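Local coordinates for protein nicastrin (Dictyostelium purpureum, PDB 4R12) that probably serves as an essential subunit of gamma-secretase, the complex that cleaves membrane proteins such as Notch receptors within the membrane, at residues A[216-221]-A[383-388]; A[319-324]-A[394-399]. All blocks are in the same frame, centred on the assembly; numbering follows the deposited sequence.

Contact 1. Residues A[216-221]-A[383-388]; sequences LVMLPF and SSSMSF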
ATOM      1  N   LEU A 216      -4.273 -20.218   3.929  1.00 27.62           N
ATOM      2  CA  LEU A 216      -4.204 -18.912   3.302  1.00 27.70           C
ATOM      3  C   LEU A 216      -3.170 -18.046   4.022  1.00 26.14           C
ATOM      4  O   LEU A 216      -3.301 -17.768   5.217  1.00 25.16           O
ATOM      5  CB  LEU A 216      -5.568 -18.230   3.326  1.00 27.36           C
ATOM      6  CG  LEU A 216      -5.606 -16.831   2.715  1.00 28.13           C
ATOM      7  CD1 LEU A 216      -5.184 -16.881   1.241  1.00 25.32           C
ATOM      8  CD2 LEU A 216      -7.000 -16.228   2.877  1.00 29.21           C
ATOM      9  N   VAL A 217      -2.147 -17.633   3.292  1.00 24.35           N
ATOM     10  CA  VAL A 217      -1.117 -16.761   3.845  1.00 23.66           C
ATOM     11  C   VAL A 217      -1.187 -15.436   3.090  1.00 23.03           C
ATOM     12  O   VAL A 217      -1.026 -15.408   1.886  1.00 24.04           O
ATOM     13  CB  VAL A 217       0.281 -17.383   3.709  1.00 24.31           C
ATOM     14  CG1 VAL A 217       1.340 -16.452   4.282  1.00 22.80           C
ATOM     15  CG2 VAL A 217       0.323 -18.758   4.384  1.00 26.99           C
ATOM     16  N   MET A 218      -1.431 -14.341   3.795  1.00 22.31           N
ATOM     17  CA  MET A 218      -1.823 -13.113   3.115  1.00 21.68           C
ATOM     18  C   MET A 218      -1.298 -11.870   3.793  1.00 23.55           C
ATOM     19  O   MET A 218      -0.832 -11.924   4.942  1.00 21.12           O
ATOM     20  CB  MET A 218      -3.340 -13.022   3.045  1.00 22.19           C
ATOM     21  CG  MET A 218      -3.973 -12.744   4.401  1.00 24.69           C
ATOM     22  SD  MET A 218      -5.736 -13.128   4.344  1.00 30.62           S
ATOM     23  CE  MET A 218      -6.312 -12.233   5.790  1.00 25.09           C
ATOM     24  N   LEU A 219      -1.398 -10.751   3.079  1.00 23.02           N
ATOM     25  CA  LEU A 219      -1.007  -9.455   3.606  1.00 20.56           C
ATOM     26  C   LEU A 219      -1.629  -8.362   2.750  1.00 22.72           C
ATOM     27  O   LEU A 219      -1.996  -8.600   1.588  1.00 22.73           O
ATOM     28  CB  LEU A 219       0.521  -9.297   3.641  1.00 20.89           C
ATOM     29  CG  LEU A 219       1.356  -9.489   2.369  1.00 22.92           C
ATOM     30  CD1 LEU A 219       1.298  -8.272   1.428  1.00 21.72           C
ATOM     31  CD2 LEU A 219       2.814  -9.802   2.753  1.00 21.15           C
ATOM     32  N   PRO A 220      -1.756  -7.161   3.323  1.00 23.49           N
ATOM     33  CA  PRO A 220      -2.146  -5.984   2.544  1.00 23.58           C
ATOM     34  C   PRO A 220      -0.898  -5.331   1.956  1.00 21.82           C
ATOM     35  O   PRO A 220      -0.024  -4.945   2.725  1.00 22.79           O
ATOM     36  CB  PRO A 220      -2.815  -5.087   3.594  1.00 23.97           C
ATOM     37  CG  PRO A 220      -2.072  -5.412   4.870  1.00 22.39           C
ATOM     38  CD  PRO A 220      -1.679  -6.876   4.771  1.00 22.11           C
ATOM     39  N   PHE A 221      -0.774  -5.230   0.636  1.00 19.54           N
ATOM     40  CA  PHE A 221       0.468  -4.645   0.115  1.00 20.05           C
ATOM     41  C   PHE A 221       0.359  -3.152  -0.219  1.00 19.78           C
ATOM     42  O   PHE A 221       1.389  -2.490  -0.417  1.00 19.00           O
ATOM     43  CB  PHE A 221       0.997  -5.427  -1.107  1.00 19.55           C
ATOM     44  CG  PHE A 221       0.232  -5.213  -2.397  1.00 22.90           C
ATOM     45  CD1 PHE A 221       0.623  -4.222  -3.309  1.00 23.17           C
ATOM     46  CD2 PHE A 221      -0.814  -6.058  -2.748  1.00 33.03           C
ATOM     47  CE1 PHE A 221      -0.048  -4.057  -4.512  1.00 32.57           C
ATOM     48  CE2 PHE A 221      -1.488  -5.899  -3.945  1.00 36.06           C
ATOM     49  CZ  PHE A 221      -1.102  -4.898  -4.834  1.00 29.66           C
ATOM     50  N   SER A 383      -6.852  -5.183  10.251  1.00 25.93           N
ATOM     51  CA  SER A 383      -6.214  -6.243   9.482  1.00 26.20           C
ATOM     52  C   SER A 383      -7.181  -6.832   8.475  1.00 24.90           C
ATOM     53  O   SER A 383      -8.398  -6.804   8.678  1.00 27.50           O
ATOM     54  CB  SER A 383      -5.698  -7.352  10.406  1.00 26.54           C
ATOM     55  OG  SER A 383      -6.745  -7.849  11.220  1.00 27.15           O
ATOM     56  N   SER A 384      -6.621  -7.366   7.397  1.00 24.27           N
ATOM     57  CA  SER A 384      -7.390  -7.978   6.322  1.00 24.86           C
ATOM     58  C   SER A 384      -8.144  -9.220   6.775  1.00 26.53           C
ATOM     59  O   SER A 384      -9.142  -9.611   6.148  1.00 25.71           O
ATOM     60  CB  SER A 384      -6.458  -8.328   5.157  1.00 24.42           C
ATOM     61  OG  SER A 384      -5.961  -7.139   4.569  1.00 23.85           O
ATOM     62  N   SER A 385      -7.648  -9.854   7.839  1.00 25.20           N
ATOM     63  CA  SER A 385      -8.314 -11.013   8.427  1.00 25.69           C
ATOM     64  C   SER A 385      -9.724 -10.664   8.893  1.00 26.21           C
ATOM     65  O   SER A 385     -10.604 -11.519   8.938  1.00 27.80           O
ATOM     66  CB  SER A 385      -7.509 -11.561   9.606  1.00 25.42           C
ATOM     67  OG  SER A 385      -6.301 -12.158   9.168  1.00 26.06           O
ATOM     68  N   MET A 386      -9.928  -9.403   9.255  1.00 27.33           N
ATOM     69  CA  MET A 386     -11.253  -8.936   9.632  1.00 28.63           C
ATOM     70  C   MET A 386     -12.315  -9.224   8.567  1.00 31.14           C
ATOM     71  O   MET A 386     -13.484  -9.470   8.898  1.00 30.60           O
ATOM     72  CB  MET A 386     -11.220  -7.440   9.933  1.00 29.08           C
ATOM     73  CG  MET A 386     -10.501  -7.096  11.222  1.00 28.82           C
ATOM     74  SD  MET A 386     -10.469  -5.315  11.525  1.00 31.38           S
ATOM     75  CE  MET A 386     -10.062  -5.285  13.266  1.00 31.93           C
ATOM     76  N   SER A 387     -11.925  -9.197   7.297  1.00 29.04           N
ATOM     77  CA  SER A 387     -12.885  -9.457   6.232  1.00 29.31           C
ATOM     78  C   SER A 387     -13.351 -10.904   6.281  1.00 31.22           C
ATOM     79  O   SER A 387     -14.525 -11.192   6.045  1.00 31.50           O
ATOM     80  CB  SER A 387     -12.283  -9.136   4.862  1.00 29.60           C
ATOM     81  OG  SER A 387     -11.914  -7.773   4.797  1.00 27.66           O
ATOM     82  N   PHE A 388     -12.438 -11.820   6.591  1.00 30.19           N
ATOM     83  CA  PHE A 388     -12.807 -13.233   6.685  1.00 30.93           C
ATOM     84  C   PHE A 388     -13.601 -13.531   7.957  1.00 30.43           C
ATOM     85  O   PHE A 388     -14.534 -14.334   7.939  1.00 33.59           O
ATOM     86  CB  PHE A 388     -11.555 -14.122   6.609  1.00 29.46           C
ATOM     87  CG  PHE A 388     -10.884 -14.084   5.266  1.00 28.00           C
ATOM     88  CD1 PHE A 388     -10.034 -13.048   4.935  1.00 28.39           C
ATOM     89  CD2 PHE A 388     -11.132 -15.071   4.322  1.00 29.76           C
ATOM     90  CE1 PHE A 388      -9.429 -12.999   3.690  1.00 28.63           C
ATOM     91  CE2 PHE A 388     -10.529 -15.026   3.076  1.00 31.25           C
ATOM     92  CZ  PHE A 388      -9.684 -13.981   2.760  1.00 29.36           C
TER
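Leu216 and Met218 on strand 214-220 reach across to Phe388, packing helix 385-389 against one face of the large-lobe sheet, in a domain related to zinc exopeptidases. Leu216 comes first: its CD2 methyl lies 3.5 Å from CZ of Phe388 and also meets CE2, the two side chains crossing at about a right angle. Two residues on, the side chain of Met218 slides past the ring in the opposite sense. Its CG sits between the backbone N and the carbonyl carbon (chi1 71°), and from there the chain runs out extended, carrying sulfur and methyl to Ser384 and Ser385. SD is 4.7 Å from the centroid of the Phe388 ring, an oblique Met-aromatic contact 47° off the normal. Leu219, between the two inward-facing residues Met218 and Pro220, turns to the other face, onto helix 234-252. Pro220 then brings CB to 3.9 Å from OG of Ser384, a hydroxyl whose hydrogen-bond partner is Glu271. Beyond the sulfur, the CE methyl of Met218 lies against Ser384 and Ser385, 3.4 Å from both N and OG of Ser385, the latter hydrogen-bonded to Glu324.

Contact 2. Residues A[319-324]-A[394-399]; sequences ISTIIE and KIPVVV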
ATOM      1  N   ILE A 319     -10.910 -23.149   3.126  1.00 34.98           N
ATOM      2  CA  ILE A 319      -9.879 -22.372   3.820  1.00 34.82           C
ATOM      3  C   ILE A 319      -9.915 -22.736   5.309  1.00 35.72           C
ATOM      4  O   ILE A 319     -10.921 -22.532   5.999  1.00 36.08           O
ATOM      5  CB  ILE A 319     -10.067 -20.856   3.608  1.00 32.69           C
ATOM      6  CG1 ILE A 319     -10.025 -20.528   2.114  1.00 32.28           C
ATOM      7  CG2 ILE A 319      -8.988 -20.065   4.337  1.00 30.85           C
ATOM      8  CD1 ILE A 319     -10.504 -19.120   1.779  1.00 31.59           C
ATOM      9  N   SER A 320      -8.822 -23.305   5.797  1.00 34.38           N
ATOM     10  CA  SER A 320      -8.829 -23.941   7.113  1.00 36.43           C
ATOM     11  C   SER A 320      -7.870 -23.270   8.094  1.00 36.02           C
ATOM     12  O   SER A 320      -7.852 -23.621   9.274  1.00 34.91           O
ATOM     13  CB  SER A 320      -8.475 -25.422   6.980  1.00 38.75           C
ATOM     14  OG  SER A 320      -7.117 -25.575   6.590  1.00 40.63           O
ATOM     15  N   THR A 321      -7.084 -22.316   7.596  1.00 32.14           N
ATOM     16  CA  THR A 321      -6.128 -21.566   8.409  1.00 30.64           C
ATOM     17  C   THR A 321      -5.780 -20.267   7.705  1.00 29.63           C
ATOM     18  O   THR A 321      -5.503 -20.273   6.519  1.00 29.16           O
ATOM     19  CB  THR A 321      -4.818 -22.345   8.649  1.00 32.92           C
ATOM     20  OG1 THR A 321      -5.087 -23.546   9.387  1.00 36.29           O
ATOM     21  CG2 THR A 321      -3.825 -21.492   9.425  1.00 30.71           C
ATOM     22  N   ILE A 322      -5.796 -19.154   8.428  1.00 30.09           N
ATOM     23  CA  ILE A 322      -5.378 -17.892   7.834  1.00 29.44           C
ATOM     24  C   ILE A 322      -4.205 -17.313   8.605  1.00 26.68           C
ATOM     25  O   ILE A 322      -4.288 -17.120   9.817  1.00 29.29           O
ATOM     26  CB  ILE A 322      -6.530 -16.865   7.807  1.00 28.32           C
ATOM     27  CG1 ILE A 322      -7.653 -17.357   6.886  1.00 28.49           C
ATOM     28  CG2 ILE A 322      -6.013 -15.509   7.351  1.00 28.80           C
ATOM     29  CD1 ILE A 322      -8.889 -16.463   6.891  1.00 29.71           C
ATOM     30  N   ILE A 323      -3.110 -17.053   7.901  1.00 26.20           N
ATOM     31  CA  ILE A 323      -1.970 -16.348   8.459  1.00 24.27           C
ATOM     32  C   ILE A 323      -1.833 -14.978   7.766  1.00 24.52           C
ATOM     33  O   ILE A 323      -1.750 -14.910   6.538  1.00 25.17           O
ATOM     34  CB  ILE A 323      -0.660 -17.153   8.268  1.00 27.20           C
ATOM     35  CG1 ILE A 323      -0.853 -18.613   8.694  1.00 28.14           C
ATOM     36  CG2 ILE A 323       0.497 -16.510   9.023  1.00 25.17           C
ATOM     37  CD1 ILE A 323      -1.076 -18.778  10.182  1.00 30.63           C
ATOM     38  N   GLU A 324      -1.805 -13.901   8.544  1.00 24.41           N
ATOM     39  CA  GLU A 324      -1.634 -12.572   7.980  1.00 24.34           C
ATOM     40  C   GLU A 324      -0.385 -11.895   8.523  1.00 23.67           C
ATOM     41  O   GLU A 324      -0.119 -11.924   9.724  1.00 24.72           O
ATOM     42  CB  GLU A 324      -2.849 -11.678   8.261  1.00 24.25           C
ATOM     43  CG  GLU A 324      -2.703 -10.254   7.674  1.00 24.25           C
ATOM     44  CD  GLU A 324      -3.928  -9.391   7.907  1.00 25.29           C
ATOM     45  OE1 GLU A 324      -4.919  -9.912   8.478  1.00 25.83           O
ATOM     46  OE2 GLU A 324      -3.897  -8.186   7.537  1.00 24.29           O
ATOM     47  N   LYS A 394     -14.869 -20.226  12.312  1.00 40.68           N
ATOM     48  CA  LYS A 394     -14.643 -21.668  12.410  1.00 43.09           C
ATOM     49  C   LYS A 394     -13.184 -22.102  12.263  1.00 43.51           C
ATOM     50  O   LYS A 394     -12.858 -23.276  12.459  1.00 43.48           O
ATOM     51  CB  LYS A 394     -15.473 -22.393  11.348  1.00 44.39           C
ATOM     52  CG  LYS A 394     -16.862 -22.816  11.781  1.00 49.56           C
ATOM     53  CD  LYS A 394     -17.700 -21.651  12.265  1.00 50.45           C
ATOM     54  CE  LYS A 394     -19.085 -22.126  12.686  1.00 55.42           C
ATOM     55  NZ  LYS A 394     -19.855 -21.059  13.378  1.00 54.44           N
ATOM     56  N   ILE A 395     -12.309 -21.166  11.907  1.00 39.88           N
ATOM     57  CA  ILE A 395     -10.935 -21.520  11.572  1.00 38.59           C
ATOM     58  C   ILE A 395      -9.916 -20.644  12.295  1.00 38.20           C
ATOM     59  O   ILE A 395     -10.216 -19.509  12.649  1.00 35.56           O
ATOM     60  CB  ILE A 395     -10.694 -21.416  10.055  1.00 38.71           C
ATOM     61  CG1 ILE A 395     -10.973 -19.995   9.571  1.00 37.14           C
ATOM     62  CG2 ILE A 395     -11.578 -22.406   9.302  1.00 37.92           C
ATOM     63  CD1 ILE A 395     -10.471 -19.742   8.182  1.00 34.94           C
ATOM     64  N   PRO A 396      -8.705 -21.177  12.521  1.00 34.26           N
ATOM     65  CA  PRO A 396      -7.691 -20.381  13.216  1.00 34.51           C
ATOM     66  C   PRO A 396      -7.162 -19.230  12.354  1.00 32.58           C
ATOM     67  O   PRO A 396      -6.803 -19.419  11.187  1.00 31.86           O
ATOM     68  CB  PRO A 396      -6.594 -21.405  13.519  1.00 34.27           C
ATOM     69  CG  PRO A 396      -6.776 -22.467  12.484  1.00 35.70           C
ATOM     70  CD  PRO A 396      -8.245 -22.552  12.252  1.00 35.53           C
ATOM     71  N   VAL A 397      -7.135 -18.045  12.949  1.00 32.44           N
ATOM     72  CA  VAL A 397      -6.622 -16.854  12.303  1.00 28.96           C
ATOM     73  C   VAL A 397      -5.501 -16.287  13.158  1.00 29.55           C
ATOM     74  O   VAL A 397      -5.672 -16.085  14.360  1.00 29.90           O
ATOM     75  CB  VAL A 397      -7.720 -15.799  12.111  1.00 30.12           C
ATOM     76  CG1 VAL A 397      -7.123 -14.501  11.574  1.00 29.14           C
ATOM     77  CG2 VAL A 397      -8.821 -16.323  11.182  1.00 29.20           C
ATOM     78  N   VAL A 398      -4.343 -16.081  12.545  1.00 28.22           N
ATOM     79  CA  VAL A 398      -3.194 -15.530  13.239  1.00 27.43           C
ATOM     80  C   VAL A 398      -2.699 -14.313  12.488  1.00 26.31           C
ATOM     81  O   VAL A 398      -2.245 -14.421  11.344  1.00 26.59           O
ATOM     82  CB  VAL A 398      -2.047 -16.543  13.367  1.00 28.43           C
ATOM     83  CG1 VAL A 398      -0.879 -15.910  14.115  1.00 30.02           C
ATOM     84  CG2 VAL A 398      -2.525 -17.830  14.077  1.00 30.44           C
ATOM     85  N   VAL A 399      -2.819 -13.159  13.126  1.00 27.20           N
ATOM     86  CA  VAL A 399      -2.274 -11.930  12.582  1.00 27.69           C
ATOM     87  C   VAL A 399      -0.938 -11.668  13.276  1.00 26.31           C
ATOM     88  O   VAL A 399      -0.874 -11.536  14.493  1.00 26.11           O
ATOM     89  CB  VAL A 399      -3.241 -10.746  12.776  1.00 26.59           C
ATOM     90  CG1 VAL A 399      -2.683  -9.481  12.151  1.00 24.84           C
ATOM     91  CG2 VAL A 399      -4.610 -11.082  12.176  1.00 26.16           C
TER
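Ile322 and Val397 open a short parallel beta ladder between 319-324 and 397-399, whose axes come within 4.8 Å and run parallel to within 5°. Three backbone bonds tie it: Ile322 N gives to Pro396 O, Val398 N to Ile322 O, and Glu324 N to Val398 O, each 2.9 Å long and close to straight. Ile322 thus uses both its N-H and its carbonyl on this neighbour, while Ile323 turns its backbone bonds to Leu216 and Met218 on the other flank. Just before the ladder, Ile395 packs beside the start of strand 319-325: its CD1 touches Ile322 CD1 at 3.9 Å and also meets CG2 of Ile319. Here the carbonyl of Ser320 receives Thr321 OG1 at 2.8 Å, from above the carbonyl plane rather than along a lone pair. Thr321 OG1, beside its own backbone N (chi1 -63°), also lies 3.7 Å from CG of Pro396. An alanine here would remove that hydroxyl and is likely to leave the Ser320 carbonyl without its side-chain donor and the proline ring less closely packed. Farther along, Ile323 CD1 rests 4.0 Å from CB of Val398, side by side. Glu324, fully extended, runs beside Val399, and its carboxylate is well supplied with donors: OE1 takes Ser385 OG, while OE2 takes Ser384 N and Asn326 ND2. Strand 214-220 flanks strand 319-325 on the side away from Val397. Helix 385-389 packs on the face carrying Ile322, Val397 and Val399, and Val354 of helix 352-362 on the face carrying Ile323 and Val398.

Overall arrangement
Both contacts belong to the large lobe and share one sheet, with strands 214-220 and 319-325 side by side, joined by Leu216 O to Ile323 N at 2.8 Å. Contact 1 is a strand-to-helix contact whose touching residues are all buried, made chiefly by side chains, through methyls, sulfur and an aromatic ring, with one methyl resting on backbone. Contact 2 is strand to strand, held chiefly by backbone bonds; its Glu324 end is buried, whereas Ser320, Ile395 and Pro396 are partly exposed. The segments alternate along the chain, and helix 385-389 precedes strand 397-401. The two contacts are joined through the Glu324 carboxylate, which links helix to sheet.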